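Local structure of hypothetical protein VC1899 (Vibrio cholerae, 1XMX) at residues N121-L125 against T136-D140; A337-L341 against G359-I363. The protein is of unknown function but carries a Card1-like endonuclease domain of the PDDEXK clan and probably binds nucleic acid. All coordinates share one frame; numbering follows the deposited sequence.

Contact 1. Residues N121-L125 against T136-D140; sequences NSDCL and TQVQD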
ATOM      1  N   ASN A 121       7.424  -2.279 -14.107  1.00 20.88           N
ATOM      2  CA  ASN A 121       8.576  -2.112 -13.218  1.00 21.07           C
ATOM      3  C   ASN A 121       9.107  -0.663 -13.165  1.00 19.99           C
ATOM      4  O   ASN A 121       9.268  -0.073 -12.064  1.00 18.52           O
ATOM      5  CB  ASN A 121       9.620  -3.210 -13.534  1.00 23.12           C
ATOM      6  CG  ASN A 121       8.984  -4.638 -13.451  1.00 26.56           C
ATOM      7  OD1 ASN A 121       8.761  -5.188 -12.366  1.00 25.36           O
ATOM      8  ND2 ASN A 121       8.610  -5.180 -14.600  1.00 29.15           N
ATOM      9  N   SER A 122       9.278  -0.045 -14.331  1.00 16.29           N
ATOM     10  CA  SER A 122       9.907   1.277 -14.375  1.00 16.92           C
ATOM     11  C   SER A 122       8.886   2.337 -14.091  1.00 15.64           C
ATOM     12  O   SER A 122       9.228   3.418 -13.544  1.00 19.19           O
ATOM     13  CB  SER A 122      10.560   1.508 -15.725  1.00 16.73           C
ATOM     14  OG  SER A 122       9.562   1.431 -16.726  1.00 15.86           O
ATOM     15  N   ASP A 123       7.637   1.990 -14.399  1.00 14.83           N
ATOM     16  CA  ASP A 123       6.474   2.895 -14.505  1.00 14.04           C
ATOM     17  C   ASP A 123       6.564   3.886 -15.679  1.00 14.10           C
ATOM     18  O   ASP A 123       5.873   4.888 -15.676  1.00 13.38           O
ATOM     19  CB  ASP A 123       6.127   3.591 -13.135  1.00 15.80           C
ATOM     20  CG  ASP A 123       4.652   3.934 -12.991  1.00 16.74           C
ATOM     21  OD1 ASP A 123       3.693   3.139 -13.383  1.00 21.42           O
ATOM     22  OD2 ASP A 123       4.380   5.003 -12.471  1.00 14.29           O
ATOM     23  N   CYS A 124       7.384   3.599 -16.700  1.00 15.37           N
ATOM     24  CA  CYS A 124       7.475   4.483 -17.889  1.00 14.60           C
ATOM     25  C   CYS A 124       6.347   4.191 -18.835  1.00 14.07           C
ATOM     26  O   CYS A 124       6.090   3.021 -19.136  1.00 16.34           O
ATOM     27  CB  CYS A 124       8.766   4.274 -18.683  1.00 15.77           C
ATOM     28  SG  CYS A 124      10.274   4.555 -17.746  1.00 23.44           S
ATOM     29  N   LEU A 125       5.687   5.236 -19.322  1.00 13.26           N
ATOM     30  CA  LEU A 125       4.759   5.081 -20.423  1.00 14.13           C
ATOM     31  C   LEU A 125       5.577   5.106 -21.717  1.00 16.22           C
ATOM     32  O   LEU A 125       6.271   6.079 -21.999  1.00 16.42           O
ATOM     33  CB  LEU A 125       3.796   6.232 -20.445  1.00 13.37           C
ATOM     34  CG  LEU A 125       2.644   6.158 -21.415  1.00 16.03           C
ATOM     35  CD1 LEU A 125       1.468   6.957 -20.838  1.00 17.23           C
ATOM     36  CD2 LEU A 125       3.119   6.646 -22.776  1.00 13.20           C
ATOM     37  N   THR A 136       7.476   8.888 -21.156  1.00 19.46           N
ATOM     38  CA  THR A 136       7.537   9.720 -19.961  1.00 20.16           C
ATOM     39  C   THR A 136       7.308   8.816 -18.746  1.00 18.65           C
ATOM     40  O   THR A 136       6.784   7.695 -18.855  1.00 20.33           O
ATOM     41  CB  THR A 136       6.455  10.845 -19.994  1.00 19.75           C
ATOM     42  OG1 THR A 136       5.180  10.263 -20.193  1.00 20.66           O
ATOM     43  CG2 THR A 136       6.660  11.775 -21.167  1.00 20.83           C
ATOM     44  N   GLN A 137       7.664   9.316 -17.582  1.00 17.04           N
ATOM     45  CA  GLN A 137       7.491   8.558 -16.360  1.00 15.89           C
ATOM     46  C   GLN A 137       6.061   8.897 -15.897  1.00 15.65           C
ATOM     47  O   GLN A 137       5.707  10.031 -15.795  1.00 16.82           O
ATOM     48  CB  GLN A 137       8.572   9.022 -15.369  1.00 15.74           C
ATOM     49  CG  GLN A 137       8.375   8.654 -13.925  1.00 16.55           C
ATOM     50  CD  GLN A 137       8.221   7.152 -13.727  1.00 13.30           C
ATOM     51  OE1 GLN A 137       7.323   6.708 -13.018  1.00 17.35           O
ATOM     52  NE2 GLN A 137       9.124   6.378 -14.331  1.00 12.56           N
ATOM     53  N   VAL A 138       5.201   7.925 -15.668  1.00 15.90           N
ATOM     54  CA  VAL A 138       3.844   8.260 -15.217  1.00 14.92           C
ATOM     55  C   VAL A 138       3.842   8.963 -13.873  1.00 16.97           C
ATOM     56  O   VAL A 138       4.554   8.549 -12.971  1.00 17.59           O
ATOM     57  CB  VAL A 138       2.991   7.010 -15.141  1.00 16.59           C
ATOM     58  CG1 VAL A 138       1.568   7.366 -14.621  1.00 12.09           C
ATOM     59  CG2 VAL A 138       2.943   6.341 -16.575  1.00 11.68           C
ATOM     60  N   GLN A 139       3.062  10.039 -13.718  1.00 16.35           N
ATOM     61  CA  GLN A 139       3.116  10.763 -12.446  1.00 16.94           C
ATOM     62  C   GLN A 139       2.523   9.856 -11.384  1.00 17.66           C
ATOM     63  O   GLN A 139       1.803   8.909 -11.722  1.00 18.05           O
ATOM     64  CB  GLN A 139       2.300  12.051 -12.528  1.00 16.83           C
ATOM     65  CG  GLN A 139       2.907  13.057 -13.488  1.00 17.18           C
ATOM     66  CD  GLN A 139       2.176  14.364 -13.466  1.00 17.93           C
ATOM     67  OE1 GLN A 139       1.046  14.445 -13.007  1.00 18.71           O
ATOM     68  NE2 GLN A 139       2.838  15.410 -13.919  1.00 17.41           N
ATOM     69  N   ASP A 140       2.742  10.216 -10.117  1.00 16.15           N
ATOM     70  CA  ASP A 140       2.390   9.425  -8.959  1.00 16.30           C
ATOM     71  C   ASP A 140       1.246  10.101  -8.232  1.00 17.31           C
ATOM     72  O   ASP A 140       1.466  10.948  -7.392  1.00 16.44           O
ATOM     73  CB  ASP A 140       3.630   9.311  -8.058  1.00 15.90           C
ATOM     74  CG  ASP A 140       4.777   8.559  -8.756  1.00 15.34           C
ATOM     75  OD1 ASP A 140       4.403   7.644  -9.483  1.00 14.58           O
ATOM     76  OD2 ASP A 140       5.995   8.894  -8.618  1.00 13.33           O
TER
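Leu125 and Thr136 hold each other by two backbone hydrogen bonds. The first runs from Leu125 N to Thr136 O at 2.7 Å, and Thr136 N returns the second to Leu125 O at 3.2 Å. A third bond follows where the chains leave the ladder: Val138 N gives its hydrogen to Asp123 O at 3.1 Å, almost straight at 168°. Between these bonds Cys124 and Gln137 form the non-hydrogen-bonded pair. There Cys124 CA comes within 3.4 Å of Thr136 O as a CA-H...O contact. Val138 uses its CG2 branch on two atoms. Val138 CG2 lies 3.4 Å from Asp123 O. It also reaches Leu125 CB. The side chain of Asp123 lies roughly perpendicular to that of Val138, so that Asp123 OD2 comes beside Val138 CB. Asp123 CG stands roughly anti to the backbone N (chi1 -151°), and this brings the carboxylate nearer to Val138.

These strands form a beta hairpin, 124-129 with 136-137, at one edge of the seven-stranded N-terminal sheet. Strand 115-118 is the next neighbour inward, where Val118 touches both Asp123 and Val138, while Phe116 touches Leu125.

Ser122 forms an ST turn just before strand 124-129: Ser122 OG accepts a hydrogen bond from Cys124 N at 3.1 Å. Asp123 then takes a positive phi of 67°. Asp123 OD2 lies 4.0 Å from Asp140 OD1, a closeness of like charges that the hydrogen bond from Asn302 ND2 to Asp123 OD2 probably eases. Asn302 ND2 also bonds to Gln139 O.

Contact 2. Residues A337-L341 against G359-I363; sequences ARAML and GLALI
Met340 lies over Ala361 and Ile363 on one face of a parallel strand pair. Its chain is extended through chi1 and chi2, then bends at chi3 (-77°). The bend sets Met340 CE over Ala361 CB at 3.9 Å. Met340 SD lies 3.8 Å from Ile363 CD1. Ile363 meets it with the CG1 branch, which stands anti to the carbonyl carbon (chi1 -63°). Trp378 of helix 371-380 touches both Met340 and Ala361.

The other face carries Leu341 and Leu362, which run alongside each other in the same direction. The CD2 branch of Leu362 rests on Leu341 CB at 3.8 Å. Leu360 also uses CD2, placing it against Ala339 CB. Helix 321-333 packs here through Leu322, which touches Leu341 and Leu360.

Helix 349-358 links the two parallel strands as a beta-alpha-beta unit. Ala361 N bonds to Ala339 O, Leu341 N to Ala361 O and Ile363 N to Leu341 O. Before the ladder, a water bridges Ala339 N and Gly359 O. Gly359 ends helix 349-358 in a Schellman motif. Between the two segments, polar bonding runs only through main chain and one water; the side chains that meet are apolar, which suits a strand pair with helices on both faces.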
ATOM      1  N   ALA A 337       2.600  -4.923  -6.195  1.00 17.48           N
ATOM      2  CA  ALA A 337       2.626  -4.535  -4.769  1.00 15.82           C
ATOM      3  C   ALA A 337       3.831  -5.135  -4.005  1.00 15.28           C
ATOM      4  O   ALA A 337       4.389  -6.197  -4.350  1.00 14.67           O
ATOM      5  CB  ALA A 337       1.310  -4.798  -4.068  1.00 15.01           C
ATOM      6  N   ARG A 338       4.288  -4.403  -3.004  1.00 17.16           N
ATOM      7  CA  ARG A 338       5.459  -4.832  -2.217  1.00 17.98           C
ATOM      8  C   ARG A 338       5.145  -4.789  -0.729  1.00 16.48           C
ATOM      9  O   ARG A 338       4.359  -3.973  -0.283  1.00 15.60           O
ATOM     10  CB  ARG A 338       6.651  -3.948  -2.523  1.00 19.48           C
ATOM     11  CG  ARG A 338       7.334  -4.488  -3.756  1.00 25.55           C
ATOM     12  CD  ARG A 338       8.192  -3.555  -4.600  1.00 26.56           C
ATOM     13  NE  ARG A 338       8.800  -2.417  -3.926  1.00 28.29           N
ATOM     14  CZ  ARG A 338      10.031  -2.355  -3.402  1.00 25.82           C
ATOM     15  NH1 ARG A 338      10.878  -3.395  -3.374  1.00 25.17           N
ATOM     16  NH2 ARG A 338      10.380  -1.222  -2.871  1.00 21.37           N
ATOM     17  N   ALA A 339       5.767  -5.674   0.031  1.00 15.99           N
ATOM     18  CA  ALA A 339       5.529  -5.696   1.466  1.00 16.36           C
ATOM     19  C   ALA A 339       6.793  -5.953   2.290  1.00 16.72           C
ATOM     20  O   ALA A 339       7.703  -6.687   1.911  1.00 17.51           O
ATOM     21  CB  ALA A 339       4.375  -6.711   1.841  1.00 14.47           C
ATOM     22  N   MET A 340       6.785  -5.353   3.465  1.00 17.74           N
ATOM     23  CA  MET A 340       7.894  -5.421   4.381  1.00 15.39           C
ATOM     24  C   MET A 340       7.394  -5.837   5.793  1.00 15.67           C
ATOM     25  O   MET A 340       6.306  -5.443   6.220  1.00 14.94           O
ATOM     26  CB  MET A 340       8.449  -4.015   4.469  1.00 14.71           C
ATOM     27  CG  MET A 340       9.380  -3.855   5.632  1.00 14.71           C
ATOM     28  SD  MET A 340      10.244  -2.298   5.687  1.00 12.29           S
ATOM     29  CE  MET A 340      11.532  -2.560   4.396  1.00  9.07           C
ATOM     30  N   LEU A 341       8.194  -6.603   6.520  1.00 16.57           N
ATOM     31  CA  LEU A 341       7.907  -6.794   7.966  1.00 16.48           C
ATOM     32  C   LEU A 341       8.978  -6.085   8.774  1.00 15.52           C
ATOM     33  O   LEU A 341      10.164  -6.345   8.596  1.00 13.57           O
ATOM     34  CB  LEU A 341       7.825  -8.284   8.316  1.00 16.20           C
ATOM     35  CG  LEU A 341       7.774  -8.707   9.777  1.00 17.44           C
ATOM     36  CD1 LEU A 341       6.527  -8.146  10.452  1.00 18.04           C
ATOM     37  CD2 LEU A 341       7.798 -10.262   9.852  1.00 18.81           C
ATOM     38  N   GLY A 359       9.659 -13.150  -1.248  1.00 21.53           N
ATOM     39  CA  GLY A 359       9.887 -11.781  -1.751  1.00 19.21           C
ATOM     40  C   GLY A 359       9.439 -10.678  -0.786  1.00 21.63           C
ATOM     41  O   GLY A 359       9.020  -9.600  -1.224  1.00 23.83           O
ATOM     42  N   LEU A 360       9.526 -10.923   0.534  1.00 21.27           N
ATOM     43  CA  LEU A 360       9.087  -9.928   1.550  1.00 20.32           C
ATOM     44  C   LEU A 360      10.359  -9.302   2.075  1.00 19.07           C
ATOM     45  O   LEU A 360      11.360  -9.993   2.311  1.00 19.45           O
ATOM     46  CB  LEU A 360       8.291 -10.593   2.730  1.00 19.56           C
ATOM     47  CG  LEU A 360       6.926 -11.160   2.310  1.00 21.22           C
ATOM     48  CD1 LEU A 360       6.280 -12.117   3.402  1.00 21.65           C
ATOM     49  CD2 LEU A 360       5.996 -10.036   2.020  1.00 20.06           C
ATOM     50  N   ALA A 361      10.351  -7.990   2.254  1.00 19.20           N
ATOM     51  CA  ALA A 361      11.538  -7.335   2.801  1.00 16.49           C
ATOM     52  C   ALA A 361      11.477  -7.455   4.339  1.00 18.29           C
ATOM     53  O   ALA A 361      10.389  -7.577   4.921  1.00 16.07           O
ATOM     54  CB  ALA A 361      11.538  -5.834   2.350  1.00 17.48           C
ATOM     55  N   LEU A 362      12.623  -7.378   5.001  1.00 20.56           N
ATOM     56  CA  LEU A 362      12.648  -7.418   6.471  1.00 24.30           C
ATOM     57  C   LEU A 362      13.487  -6.274   7.047  1.00 23.71           C
ATOM     58  O   LEU A 362      14.558  -5.950   6.522  1.00 22.11           O
ATOM     59  CB  LEU A 362      13.255  -8.750   6.988  1.00 23.82           C
ATOM     60  CG  LEU A 362      12.465 -10.031   6.780  1.00 25.64           C
ATOM     61  CD1 LEU A 362      13.173 -11.188   7.426  1.00 26.98           C
ATOM     62  CD2 LEU A 362      11.059  -9.925   7.308  1.00 24.83           C
ATOM     63  N   ILE A 363      13.020  -5.718   8.153  1.00 22.68           N
ATOM     64  CA  ILE A 363      13.913  -4.936   9.016  1.00 22.40           C
ATOM     65  C   ILE A 363      13.832  -5.479  10.472  1.00 22.11           C
ATOM     66  O   ILE A 363      12.794  -5.372  11.143  1.00 22.88           O
ATOM     67  CB  ILE A 363      13.617  -3.424   8.984  1.00 21.23           C
ATOM     68  CG1 ILE A 363      13.853  -2.838   7.572  1.00 21.49           C
ATOM     69  CG2 ILE A 363      14.521  -2.676   9.955  1.00 20.76           C
ATOM     70  CD1 ILE A 363      13.448  -1.310   7.492  1.00 19.41           C
TER
HETATM   71  O   HOH W   1       7.330  -7.753  -1.475  1.00 18.15           O

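In the fold
Both segments of contact 1 come earlier in the chain than those of contact 2. Their centres are about 22 Å apart, and about 8 Å separates their nearest atoms. They belong to different sheets. Contact 1 is at the edge of the N-terminal sheet that also holds strands 4-9 and 115-118. Contact 2 joins strands 338-343 and 361-363 of the later mixed sheet, within the Card1-like endonuclease range. Strand 303-310 pairs with 338-343, and Asn301 and Asn302 just before it touch the side chains of contact 1. The edge hairpin of one sheet thus abuts the turn between strands 288-300 and 303-310 of the other sheet, so contact 1 lies where the two parts meet and contact 2 lies deeper inside.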